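Long-range contacts in bacteriocin immunity protein (Pseudomonas aeruginosa, PDB 6W0V), which binds the nuclease domain of pyocin S8 as its cognate immunity protein, and probably protects the producing cell from the toxin's DNase activity: residues L15-F20 and D59-V64; N39-P44 and K66-W71; V32-I37 and D45-I50. The protein carries 1 engineered substitution. One frame throughout, in Å; residues are numbered along the deposited sequence.

Contact 1: L15-F20 and D59-V64; sequences LISELF and DSPEGV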
ATOM      1  N   LEU B  15       0.320 -15.512   9.321  1.00 24.34           N
ATOM      2  CA  LEU B  15      -0.419 -14.447   8.589  1.00 23.09           C
ATOM      3  C   LEU B  15       0.522 -13.274   8.359  1.00 19.55           C
ATOM      4  O   LEU B  15       0.629 -12.797   7.220  1.00 20.85           O
ATOM      5  CB  LEU B  15      -1.629 -13.948   9.380  1.00 24.63           C
ATOM      6  CG  LEU B  15      -2.861 -14.842   9.391  1.00 25.34           C
ATOM      7  CD1 LEU B  15      -3.921 -14.231  10.292  1.00 23.46           C
ATOM      8  CD2 LEU B  15      -3.398 -15.049   7.981  1.00 24.91           C
ATOM      9  N   ILE B  16       1.159 -12.804   9.424  1.00 17.51           N
ATOM     10  CA  ILE B  16       2.035 -11.613   9.342  1.00 17.90           C
ATOM     11  C   ILE B  16       3.155 -11.935   8.362  1.00 19.33           C
ATOM     12  O   ILE B  16       3.479 -11.082   7.538  1.00 19.72           O
ATOM     13  CB  ILE B  16       2.592 -11.244  10.718  1.00 16.41           C
ATOM     14  CG1 ILE B  16       1.474 -10.916  11.706  1.00 16.44           C
ATOM     15  CG2 ILE B  16       3.579 -10.104  10.573  1.00 18.66           C
ATOM     16  CD1 ILE B  16       1.927 -10.902  13.144  1.00 16.83           C
ATOM     17  N   SER B  17       3.750 -13.115   8.515  1.00 20.79           N
ATOM     18  CA  SER B  17       4.895 -13.559   7.693  1.00 20.26           C
ATOM     19  C   SER B  17       4.501 -13.485   6.219  1.00 20.26           C
ATOM     20  O   SER B  17       5.313 -13.020   5.428  1.00 21.48           O
ATOM     21  CB  SER B  17       5.325 -14.932   8.064  1.00 24.65           C
ATOM     22  OG  SER B  17       6.416 -15.334   7.253  1.00 30.92           O
ATOM     23  N   GLU B  18       3.277 -13.890   5.893  1.00 21.09           N
ATOM     24  CA  GLU B  18       2.767 -13.854   4.501  1.00 20.80           C
ATOM     25  C   GLU B  18       3.005 -12.463   3.917  1.00 21.08           C
ATOM     26  O   GLU B  18       3.457 -12.377   2.787  1.00 20.98           O
ATOM     27  CB  GLU B  18       1.280 -14.181   4.441  1.00 22.65           C
ATOM     28  CG  GLU B  18       0.976 -15.624   4.761  1.00 24.51           C
ATOM     29  CD  GLU B  18      -0.463 -16.020   4.507  1.00 28.28           C
ATOM     30  OE1 GLU B  18      -0.982 -15.662   3.444  1.00 32.21           O
ATOM     31  OE2 GLU B  18      -1.052 -16.683   5.370  1.00 32.28           O
ATOM     32  N   LEU B  19       2.708 -11.411   4.673  1.00 18.14           N
ATOM     33  CA  LEU B  19       2.818 -10.028   4.148  1.00 18.98           C
ATOM     34  C   LEU B  19       4.264  -9.713   3.771  1.00 17.93           C
ATOM     35  O   LEU B  19       4.465  -8.943   2.836  1.00 19.84           O
ATOM     36  CB  LEU B  19       2.266  -9.040   5.168  1.00 17.36           C
ATOM     37  CG  LEU B  19       0.796  -9.243   5.511  1.00 16.57           C
ATOM     38  CD1 LEU B  19       0.340  -8.222   6.528  1.00 16.32           C
ATOM     39  CD2 LEU B  19      -0.066  -9.173   4.255  1.00 17.27           C
ATOM     40  N   PHE B  20       5.245 -10.270   4.472  1.00 18.84           N
ATOM     41  CA  PHE B  20       6.672 -10.006   4.173  1.00 20.32           C
ATOM     42  C   PHE B  20       7.158 -10.930   3.064  1.00 22.00           C
ATOM     43  O   PHE B  20       8.042 -10.512   2.311  1.00 23.05           O
ATOM     44  CB  PHE B  20       7.525 -10.204   5.419  1.00 20.21           C
ATOM     45  CG  PHE B  20       7.294  -9.142   6.456  1.00 19.08           C
ATOM     46  CD1 PHE B  20       6.214  -9.224   7.322  1.00 16.73           C
ATOM     47  CD2 PHE B  20       8.147  -8.058   6.557  1.00 19.19           C
ATOM     48  CE1 PHE B  20       5.994  -8.239   8.265  1.00 16.98           C
ATOM     49  CE2 PHE B  20       7.927  -7.080   7.511  1.00 18.34           C
ATOM     50  CZ  PHE B  20       6.859  -7.176   8.366  1.00 18.34           C
ATOM     51  N   ASP B  59      11.186  -3.991  11.309  1.00 20.07           N
ATOM     52  CA  ASP B  59      10.334  -4.190  10.127  1.00 19.75           C
ATOM     53  C   ASP B  59      10.393  -5.674   9.763  1.00 19.29           C
ATOM     54  O   ASP B  59      11.177  -6.033   8.889  1.00 21.25           O
ATOM     55  CB  ASP B  59      10.815  -3.265   9.024  1.00 18.59           C
ATOM     56  CG  ASP B  59       9.861  -3.277   7.864  1.00 18.33           C
ATOM     57  OD1 ASP B  59       8.770  -3.855   8.028  1.00 17.50           O
ATOM     58  OD2 ASP B  59      10.236  -2.725   6.848  1.00 20.34           O
ATOM     59  N   SER B  60       9.638  -6.511  10.470  1.00 18.17           N
ATOM     60  CA  SER B  60       9.660  -7.987  10.290  1.00 20.20           C
ATOM     61  C   SER B  60       8.389  -8.608  10.855  1.00 19.12           C
ATOM     62  O   SER B  60       7.676  -7.935  11.590  1.00 18.49           O
ATOM     63  CB  SER B  60      10.890  -8.569  10.925  1.00 20.26           C
ATOM     64  OG  SER B  60      10.881  -8.353  12.324  1.00 24.21           O
ATOM     65  N   PRO B  61       8.046  -9.870  10.493  1.00 20.22           N
ATOM     66  CA  PRO B  61       6.864 -10.545  11.020  1.00 19.85           C
ATOM     67  C   PRO B  61       7.027 -10.588  12.543  1.00 17.58           C
ATOM     68  O   PRO B  61       6.084 -10.329  13.238  1.00 17.67           O
ATOM     69  CB  PRO B  61       6.783 -11.902  10.285  1.00 22.61           C
ATOM     70  CG  PRO B  61       8.136 -12.070   9.613  1.00 23.95           C
ATOM     71  CD  PRO B  61       8.730 -10.683   9.477  1.00 21.79           C
ATOM     72  N   GLU B  62       8.255 -10.765  13.017  1.00 18.94           N
ATOM     73  CA  GLU B  62       8.517 -10.822  14.475  1.00 18.01           C
ATOM     74  C   GLU B  62       8.220  -9.461  15.107  1.00 18.16           C
ATOM     75  O   GLU B  62       7.599  -9.446  16.164  1.00 18.19           O
ATOM     76  CB  GLU B  62       9.951 -11.249  14.758  1.00 19.37           C
ATOM     77  CG  GLU B  62      10.219 -12.664  14.312  1.00 22.08           C
ATOM     78  CD  GLU B  62      10.636 -12.813  12.865  1.00 24.05           C
ATOM     79  OE1 GLU B  62      10.855 -13.961  12.447  1.00 27.90           O
ATOM     80  OE2 GLU B  62      10.745 -11.780  12.167  1.00 24.31           O
ATOM     81  N   GLY B  63       8.647  -8.363  14.472  1.00 17.20           N
ATOM     82  CA  GLY B  63       8.406  -7.003  14.987  1.00 17.35           C
ATOM     83  C   GLY B  63       6.924  -6.734  15.030  1.00 16.29           C
ATOM     84  O   GLY B  63       6.408  -6.230  16.004  1.00 16.18           O
ATOM     85  N   VAL B  64       6.234  -7.075  13.956  1.00 16.24           N
ATOM     86  CA  VAL B  64       4.768  -6.851  13.916  1.00 15.44           C
ATOM     87  C   VAL B  64       4.141  -7.646  15.054  1.00 15.18           C
ATOM     88  O   VAL B  64       3.317  -7.101  15.773  1.00 15.81           O
ATOM     89  CB  VAL B  64       4.164  -7.283  12.578  1.00 15.86           C
ATOM     90  CG1 VAL B  64       2.647  -7.220  12.638  1.00 17.01           C
ATOM     91  CG2 VAL B  64       4.717  -6.466  11.419  1.00 15.95           C
TER
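Asp59 meets Phe20 at the ring edge: OD1 lies 3.4 Å from CE2, close to the ring plane, an approach that probably suits the carboxylate, since the ring's C-H rim is slightly positive. The other oxygen, OD2, is used for binding the toxin and accepts from the backbone N of Lys68 on the Pyocin S8 chain. At Ser60 the backbone itself lies against the ring, its carbonyl C 3.3 Å from Phe20 CZ over one face. The serine side chain points away to N-cap helix 61-74. Its OG takes the N-H of Gly63 (3.1 Å, 155°) and is also hydrogen-bonded to Glu58. Proline suits the next place, because the first turn of a helix needs no N-H donor from Pro61. Its CD sits almost straight over the Phe20 ring, 3.7 Å from the centroid and 13° off the normal, a CH-pi contact, while CB rests 3.6 Å from CA of Ser17. Here the first and last helices of the four-helix colicin/pyocin immunity fold, 9-21 and 61-74, pack together near the start of the latter. They come close enough that CG2 of Ile16 is pressed tightly against Pro61 CA, at 3.3 Å. That methyl is anti to the Ile16 backbone N (chi1 -60°, which sets CG1 beside that N), and this turns it to face Pro61 and Val64. Val64, one turn on, is branched at CB and meets two partners: CB packs 3.5 Å from Ile16 CG2, and CG2 reaches the rim of the Phe20 ring, 3.8 Å from CZ.

Contact 2: N39-P44 and K66-W71; sequences NAAQHP and KRIKEW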
ATOM      1  N   ASN B  39      -7.512  -6.440  12.256  1.00 14.03           N
ATOM      2  CA  ASN B  39      -8.818  -6.480  12.953  1.00 16.03           C
ATOM      3  C   ASN B  39      -8.640  -7.243  14.264  1.00 16.11           C
ATOM      4  O   ASN B  39      -9.169  -6.796  15.291  1.00 19.82           O
ATOM      5  CB  ASN B  39      -9.920  -7.078  12.087  1.00 15.80           C
ATOM      6  CG  ASN B  39     -10.240  -6.188  10.909  1.00 17.41           C
ATOM      7  OD1 ASN B  39      -9.904  -5.009  10.926  1.00 20.34           O
ATOM      8  ND2 ASN B  39     -10.891  -6.751   9.908  1.00 20.61           N
ATOM      9  N   ALA B  40      -7.888  -8.335  14.223  1.00 15.31           N
ATOM     10  CA  ALA B  40      -7.599  -9.151  15.425  1.00 14.79           C
ATOM     11  C   ALA B  40      -6.762  -8.314  16.385  1.00 14.90           C
ATOM     12  O   ALA B  40      -7.047  -8.330  17.586  1.00 15.76           O
ATOM     13  CB  ALA B  40      -6.876 -10.409  15.042  1.00 15.64           C
ATOM     14  N   ALA B  41      -5.737  -7.641  15.874  1.00 13.73           N
ATOM     15  CA  ALA B  41      -4.712  -7.004  16.729  1.00 13.39           C
ATOM     16  C   ALA B  41      -5.372  -5.989  17.659  1.00 12.37           C
ATOM     17  O   ALA B  41      -4.945  -5.880  18.803  1.00 13.28           O
ATOM     18  CB  ALA B  41      -3.648  -6.351  15.906  1.00 14.23           C
ATOM     19  N   GLN B  42      -6.344  -5.232  17.158  1.00 13.55           N
ATOM     20  CA  GLN B  42      -6.961  -4.095  17.875  1.00 14.06           C
ATOM     21  C   GLN B  42      -5.883  -3.111  18.291  1.00 13.68           C
ATOM     22  O   GLN B  42      -6.031  -2.445  19.326  1.00 17.03           O
ATOM     23  CB  GLN B  42      -7.733  -4.564  19.094  1.00 14.12           C
ATOM     24  CG  GLN B  42      -8.877  -5.476  18.738  1.00 15.01           C
ATOM     25  CD  GLN B  42      -9.449  -6.016  20.013  1.00 15.41           C
ATOM     26  OE1 GLN B  42      -8.925  -6.968  20.562  1.00 16.45           O
ATOM     27  NE2 GLN B  42     -10.487  -5.372  20.512  1.00 16.60           N
ATOM     28  N   HIS B  43      -4.831  -3.031  17.499  1.00 14.04           N
ATOM     29  CA  HIS B  43      -3.776  -2.033  17.730  1.00 14.31           C
ATOM     30  C   HIS B  43      -4.320  -0.704  17.249  1.00 13.87           C
ATOM     31  O   HIS B  43      -4.857  -0.636  16.149  1.00 14.29           O
ATOM     32  CB  HIS B  43      -2.499  -2.411  17.016  1.00 14.81           C
ATOM     33  CG  HIS B  43      -1.364  -1.633  17.548  1.00 14.67           C
ATOM     34  ND1 HIS B  43      -1.258  -0.279  17.382  1.00 15.81           N
ATOM     35  CD2 HIS B  43      -0.343  -2.010  18.340  1.00 15.74           C
ATOM     36  CE1 HIS B  43      -0.177   0.148  18.003  1.00 17.56           C
ATOM     37  NE2 HIS B  43       0.402  -0.903  18.601  1.00 18.61           N
ATOM     38  N   PRO B  44      -4.201   0.378  18.036  1.00 14.96           N
ATOM     39  CA  PRO B  44      -4.700   1.682  17.617  1.00 16.08           C
ATOM     40  C   PRO B  44      -4.079   2.153  16.298  1.00 16.55           C
ATOM     41  O   PRO B  44      -4.685   2.940  15.629  1.00 19.05           O
ATOM     42  CB  PRO B  44      -4.311   2.647  18.742  1.00 17.38           C
ATOM     43  CG  PRO B  44      -3.320   1.873  19.586  1.00 19.67           C
ATOM     44  CD  PRO B  44      -3.623   0.405  19.383  1.00 16.11           C
ATOM     45  N   LYS B  66       5.457  -8.771  17.781  1.00 15.53           N
ATOM     46  CA  LYS B  66       5.838  -8.122  19.055  1.00 16.56           C
ATOM     47  C   LYS B  66       4.965  -6.890  19.285  1.00 16.07           C
ATOM     48  O   LYS B  66       4.427  -6.714  20.362  1.00 15.86           O
ATOM     49  CB  LYS B  66       7.299  -7.688  19.034  1.00 18.00           C
ATOM     50  CG  LYS B  66       7.764  -7.125  20.366  1.00 19.67           C
ATOM     51  CD  LYS B  66       9.109  -6.464  20.331  1.00 24.07           C
ATOM     52  CE  LYS B  66       9.033  -5.005  19.951  1.00 27.59           C
ATOM     53  NZ  LYS B  66      10.305  -4.297  20.227  1.00 31.11           N
ATOM     54  N   ARG B  67       4.840  -6.025  18.288  1.00 14.98           N
ATOM     55  CA  ARG B  67       4.093  -4.764  18.492  1.00 15.88           C
ATOM     56  C   ARG B  67       2.649  -5.104  18.859  1.00 14.65           C
ATOM     57  O   ARG B  67       2.076  -4.432  19.734  1.00 16.04           O
ATOM     58  CB  ARG B  67       4.223  -3.891  17.250  1.00 16.29           C
ATOM     59  CG  ARG B  67       5.628  -3.336  17.094  1.00 18.32           C
ATOM     60  CD  ARG B  67       5.664  -2.281  16.023  1.00 20.02           C
ATOM     61  NE  ARG B  67       5.537  -2.795  14.676  1.00 18.51           N
ATOM     62  CZ  ARG B  67       6.512  -3.366  13.980  1.00 17.52           C
ATOM     63  NH1 ARG B  67       7.700  -3.567  14.518  1.00 18.13           N
ATOM     64  NH2 ARG B  67       6.312  -3.730  12.728  1.00 18.39           N
ATOM     65  N   ILE B  68       2.095  -6.142  18.246  1.00 14.37           N
ATOM     66  CA  ILE B  68       0.690  -6.547  18.509  1.00 14.50           C
ATOM     67  C   ILE B  68       0.611  -7.126  19.908  1.00 13.93           C
ATOM     68  O   ILE B  68      -0.252  -6.720  20.670  1.00 14.51           O
ATOM     69  CB  ILE B  68       0.212  -7.545  17.454  1.00 14.39           C
ATOM     70  CG1 ILE B  68       0.066  -6.819  16.121  1.00 14.28           C
ATOM     71  CG2 ILE B  68      -1.072  -8.216  17.893  1.00 14.35           C
ATOM     72  CD1 ILE B  68      -0.227  -7.714  14.960  1.00 15.64           C
ATOM     73  N   LYS B  69       1.517  -8.039  20.210  1.00 14.21           N
ATOM     74  CA  LYS B  69       1.479  -8.724  21.512  1.00 13.74           C
ATOM     75  C   LYS B  69       1.730  -7.717  22.621  1.00 13.66           C
ATOM     76  O   LYS B  69       1.042  -7.782  23.631  1.00 14.59           O
ATOM     77  CB  LYS B  69       2.539  -9.807  21.519  1.00 14.85           C
ATOM     78  CG  LYS B  69       2.157 -11.026  20.716  1.00 16.28           C
ATOM     79  CD  LYS B  69       3.296 -11.970  20.565  1.00 16.40           C
ATOM     80  CE  LYS B  69       3.825 -12.469  21.888  1.00 17.52           C
ATOM     81  NZ  LYS B  69       4.957 -13.371  21.617  1.00 20.02           N
ATOM     82  N   GLU B  70       2.708  -6.845  22.442  1.00 14.69           N
ATOM     83  CA  GLU B  70       3.079  -5.914  23.528  1.00 16.22           C
ATOM     84  C   GLU B  70       1.901  -5.001  23.788  1.00 14.89           C
ATOM     85  O   GLU B  70       1.563  -4.746  24.940  1.00 17.75           O
ATOM     86  CB  GLU B  70       4.292  -5.079  23.182  1.00 17.13           C
ATOM     87  CG  GLU B  70       5.553  -5.873  23.283  1.00 17.68           C
ATOM     88  CD  GLU B  70       6.775  -4.991  23.228  1.00 20.23           C
ATOM     89  OE1 GLU B  70       6.662  -3.850  22.750  1.00 23.98           O
ATOM     90  OE2 GLU B  70       7.818  -5.448  23.666  1.00 23.11           O
ATOM     91  N   TRP B  71       1.294  -4.512  22.725  1.00 14.73           N
ATOM     92  CA  TRP B  71       0.201  -3.555  22.909  1.00 15.52           C
ATOM     93  C   TRP B  71      -0.955  -4.237  23.632  1.00 14.36           C
ATOM     94  O   TRP B  71      -1.502  -3.677  24.597  1.00 14.83           O
ATOM     95  CB  TRP B  71      -0.213  -2.989  21.560  1.00 16.91           C
ATOM     96  CG  TRP B  71      -1.054  -1.813  21.869  1.00 20.52           C
ATOM     97  CD1 TRP B  71      -0.632  -0.578  22.259  1.00 22.05           C
ATOM     98  CD2 TRP B  71      -2.464  -1.846  22.053  1.00 21.88           C
ATOM     99  NE1 TRP B  71      -1.704   0.196  22.593  1.00 24.02           N
ATOM    100  CE2 TRP B  71      -2.840  -0.557  22.478  1.00 22.93           C
ATOM    101  CE3 TRP B  71      -3.439  -2.825  21.850  1.00 22.84           C
ATOM    102  CZ2 TRP B  71      -4.162  -0.225  22.732  1.00 26.16           C
ATOM    103  CZ3 TRP B  71      -4.751  -2.483  22.081  1.00 24.95           C
ATOM    104  CH2 TRP B  71      -5.100  -1.207  22.516  1.00 27.88           C
TER
HETATM  105  O   HOH W   1      -2.265  -5.077  19.064  1.00 20.74           O
HETATM  106  O   HOH W   2       2.629  -2.031  20.129  1.00 25.22           O
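One face of the Trp71 indole is covered by Pro44 and the backbone of His43: Pro44 CD lies 3.5 Å from the centroid of the six-membered ring, 18° off its normal, in a CH-pi contact, and His43 CA sits over the same face nearer the rim. The His43 ring is tilted 48° to the five-membered ring of Trp71, with CD2 3.4 Å from Trp71 CB; Arg67 O and a water lie at its edge, in plane. The contact fastens the end of helix 27-41, and the loop leaving it, to the last helix of the four-helix immunity fold. Gln42, the first residue past the former helix, has a positive phi, and the chain then carries His43 and Pro44 to Trp71. CG is anti to the backbone N in both His43 (chi1 -164°) and Trp71, and this sets the two rings against each other. Histidine suits this spot because it packs and bonds at once: ND1 is hydrogen-bonded to Asp45 N, and NE2 meets the water that donates to Arg67 O. Deeper in, small Ala41 lets the helices approach, its CB 3.7 Å from Ile68 CG1. A second water donates to both backbone carbonyls there, 2.8 Å from Ala41 O and 3.1 Å from Ile68 O.

Contact 3: V32-I37 and D45-I50; sequences VVVYAI and DGTDII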
ATOM      1  N   VAL B  32      -7.189  -9.554   2.813  1.00 15.71           N
ATOM      2  CA  VAL B  32      -7.789 -10.568   3.718  1.00 16.65           C
ATOM      3  C   VAL B  32      -6.775 -10.798   4.829  1.00 15.87           C
ATOM      4  O   VAL B  32      -7.183 -10.809   5.982  1.00 16.93           O
ATOM      5  CB  VAL B  32      -8.134 -11.870   2.982  1.00 19.00           C
ATOM      6  CG1 VAL B  32      -8.466 -12.985   3.962  1.00 20.79           C
ATOM      7  CG2 VAL B  32      -9.271 -11.661   2.003  1.00 19.38           C
ATOM      8  N   VAL B  33      -5.508 -10.956   4.468  1.00 14.29           N
ATOM      9  CA  VAL B  33      -4.447 -11.263   5.465  1.00 14.53           C
ATOM     10  C   VAL B  33      -4.243 -10.017   6.314  1.00 13.92           C
ATOM     11  O   VAL B  33      -4.256 -10.102   7.545  1.00 14.44           O
ATOM     12  CB  VAL B  33      -3.161 -11.717   4.765  1.00 15.43           C
ATOM     13  CG1 VAL B  33      -2.006 -11.838   5.742  1.00 16.13           C
ATOM     14  CG2 VAL B  33      -3.386 -13.022   4.031  1.00 17.11           C
ATOM     15  N   VAL B  34      -4.051  -8.877   5.687  1.00 13.89           N
ATOM     16  CA  VAL B  34      -3.774  -7.628   6.434  1.00 13.35           C
ATOM     17  C   VAL B  34      -4.873  -7.437   7.465  1.00 12.83           C
ATOM     18  O   VAL B  34      -4.569  -7.194   8.625  1.00 14.43           O
ATOM     19  CB  VAL B  34      -3.687  -6.413   5.503  1.00 13.27           C
ATOM     20  CG1 VAL B  34      -3.730  -5.115   6.298  1.00 13.92           C
ATOM     21  CG2 VAL B  34      -2.450  -6.489   4.629  1.00 14.38           C
ATOM     22  N   TYR B  35      -6.123  -7.536   7.052  1.00 13.15           N
ATOM     23  CA  TYR B  35      -7.250  -7.222   7.952  1.00 14.72           C
ATOM     24  C   TYR B  35      -7.470  -8.350   8.941  1.00 14.72           C
ATOM     25  O   TYR B  35      -7.926  -8.038  10.035  1.00 15.21           O
ATOM     26  CB  TYR B  35      -8.474  -6.807   7.153  1.00 16.45           C
ATOM     27  CG  TYR B  35      -8.247  -5.373   6.791  1.00 19.38           C
ATOM     28  CD1 TYR B  35      -8.417  -4.388   7.748  1.00 21.48           C
ATOM     29  CD2 TYR B  35      -7.640  -5.035   5.604  1.00 17.94           C
ATOM     30  CE1 TYR B  35      -8.116  -3.066   7.473  1.00 22.59           C
ATOM     31  CE2 TYR B  35      -7.347  -3.718   5.303  1.00 17.65           C
ATOM     32  CZ  TYR B  35      -7.589  -2.729   6.239  1.00 21.52           C
ATOM     33  OH  TYR B  35      -7.296  -1.422   5.975  1.00 23.89           O
ATOM     34  N   ALA B  36      -7.139  -9.584   8.586  1.00 15.79           N
ATOM     35  CA  ALA B  36      -7.207 -10.689   9.562  1.00 15.46           C
ATOM     36  C   ALA B  36      -6.297 -10.270  10.711  1.00 15.10           C
ATOM     37  O   ALA B  36      -6.695 -10.383  11.884  1.00 16.20           O
ATOM     38  CB  ALA B  36      -6.799 -12.003   8.958  1.00 16.70           C
ATOM     39  N   ILE B  37      -5.132  -9.740  10.368  1.00 13.02           N
ATOM     40  CA  ILE B  37      -4.122  -9.345  11.383  1.00 13.99           C
ATOM     41  C   ILE B  37      -4.633  -8.118  12.123  1.00 13.80           C
ATOM     42  O   ILE B  37      -4.685  -8.128  13.351  1.00 15.50           O
ATOM     43  CB  ILE B  37      -2.765  -9.061  10.738  1.00 14.66           C
ATOM     44  CG1 ILE B  37      -2.201 -10.333  10.115  1.00 14.77           C
ATOM     45  CG2 ILE B  37      -1.821  -8.432  11.752  1.00 15.07           C
ATOM     46  CD1 ILE B  37      -1.136 -10.082   9.124  1.00 15.71           C
ATOM     47  N   ASP B  45      -2.890   1.660  15.967  1.00 15.77           N
ATOM     48  CA  ASP B  45      -2.126   2.116  14.782  1.00 16.01           C
ATOM     49  C   ASP B  45      -2.544   1.282  13.579  1.00 14.91           C
ATOM     50  O   ASP B  45      -2.101   1.595  12.468  1.00 13.88           O
ATOM     51  CB  ASP B  45      -0.626   2.089  15.053  1.00 18.25           C
ATOM     52  CG  ASP B  45      -0.224   3.121  16.085  1.00 20.46           C
ATOM     53  OD1 ASP B  45      -1.005   4.081  16.294  1.00 24.32           O
ATOM     54  OD2 ASP B  45       0.859   2.970  16.657  1.00 24.74           O
ATOM     55  N   GLY B  46      -3.407   0.294  13.789  1.00 15.17           N
ATOM     56  CA  GLY B  46      -3.975  -0.490  12.681  1.00 14.55           C
ATOM     57  C   GLY B  46      -2.882  -0.962  11.743  1.00 13.55           C
ATOM     58  O   GLY B  46      -1.863  -1.494  12.181  1.00 14.33           O
ATOM     59  N   THR B  47      -3.024  -0.712  10.458  1.00 13.57           N
ATOM     60  CA  THR B  47      -2.109  -1.283   9.456  1.00 14.03           C
ATOM     61  C   THR B  47      -0.709  -0.713   9.634  1.00 13.18           C
ATOM     62  O   THR B  47       0.224  -1.327   9.121  1.00 14.16           O
ATOM     63  CB  THR B  47      -2.632  -1.012   8.047  1.00 14.02           C
ATOM     64  OG1 THR B  47      -2.869   0.390   7.934  1.00 14.71           O
ATOM     65  CG2 THR B  47      -3.899  -1.784   7.753  1.00 15.34           C
ATOM     66  N   ASP B  48      -0.563   0.415  10.326  1.00 14.26           N
ATOM     67  CA  ASP B  48       0.767   1.044  10.492  1.00 14.58           C
ATOM     68  C   ASP B  48       1.691   0.057  11.186  1.00 14.80           C
ATOM     69  O   ASP B  48       2.877   0.082  10.921  1.00 15.79           O
ATOM     70  CB  ASP B  48       0.709   2.309  11.333  1.00 15.98           C
ATOM     71  CG  ASP B  48       0.078   3.467  10.601  1.00 15.80           C
ATOM     72  OD1 ASP B  48      -0.375   3.251   9.457  1.00 16.85           O
ATOM     73  OD2 ASP B  48       0.045   4.548  11.176  1.00 18.66           O
ATOM     74  N   ILE B  49       1.127  -0.774  12.049  1.00 15.64           N
ATOM     75  CA  ILE B  49       1.935  -1.711  12.867  1.00 16.63           C
ATOM     76  C   ILE B  49       2.645  -2.689  11.924  1.00 14.96           C
ATOM     77  O   ILE B  49       3.720  -3.181  12.268  1.00 15.73           O
ATOM     78  CB  ILE B  49       1.015  -2.380  13.901  1.00 19.60           C
ATOM     79  CG1 ILE B  49       1.748  -2.601  15.222  1.00 23.98           C
ATOM     80  CG2 ILE B  49       0.369  -3.631  13.337  1.00 19.02           C
ATOM     81  CD1 ILE B  49       2.046  -1.301  15.945  1.00 28.23           C
ATOM     82  N   ILE B  50       2.090  -2.917  10.732  1.00 14.37           N
ATOM     83  CA  ILE B  50       2.709  -3.781   9.696  1.00 14.59           C
ATOM     84  C   ILE B  50       3.494  -2.903   8.729  1.00 13.79           C
ATOM     85  O   ILE B  50       4.650  -3.204   8.447  1.00 15.05           O
ATOM     86  CB  ILE B  50       1.625  -4.562   8.940  1.00 14.44           C
ATOM     87  CG1 ILE B  50       0.779  -5.408   9.895  1.00 15.15           C
ATOM     88  CG2 ILE B  50       2.259  -5.392   7.842  1.00 15.78           C
ATOM     89  CD1 ILE B  50      -0.524  -5.863   9.296  1.00 15.79           C
TER
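Thr47 turns its methyl toward Val34 through a chi1 of 53°, which places OG1 between backbone N and carbonyl carbon and CG2 anti to that carbonyl. Val34 answers with CG1 anti to its own N, and the two methyls, Thr47 CG2 and Val34 CG1, meet at 3.6 Å. The same threonine methyl passes 3.9 Å from Tyr35 OH, approaching the phenol obliquely. Threonine suits a border position: its methyl packs inward while OG1 is hydrogen-bonded to Gln87 of the Pyocin S8 chain. Phe81 of that chain packs on Val34, Tyr35 and Thr47 alike, so the patch belongs to the toxin interface. Helix 27-41 and the short helix 48-51 are the second and third helices of the four-helix immunity fold, which in relatives carry most of the surface that holds the DNase. The short one is led in by a type II' turn, closed by Asp48 N to Asp45 O at 2.9 Å; Gly46 takes the positive phi of 49° that this turn needs at its second residue. Farther inside, Ile50 stretches its chain so that CD1 touches Ile37 CG2 at 3.8 Å and lies 4.5 Å from Val34 CG1, a looser fit.

Overall arrangement
Contacts 1 and 2 both use helix 61-74, on opposite sides of the chain's centre and with their own centres about 13 Å apart. Contact 3 is nested in the chain between the segments of contact 1, about 10 Å away centre to centre, and lies about 9 Å from contact 2. The three share one apolar interior: Leu19 CD1 reaches Ile37 CD1 at 3.5 Å, and Ile68 CD1 reaches Ile37 CG2 at 3.7 Å. A polar tie, probably a hydrogen bond, joins Arg67 NH2 to Ile49 O at 2.7 Å. Each contact also has residues that touch the pyocin chain, among them Asp59, Pro44 and Thr47.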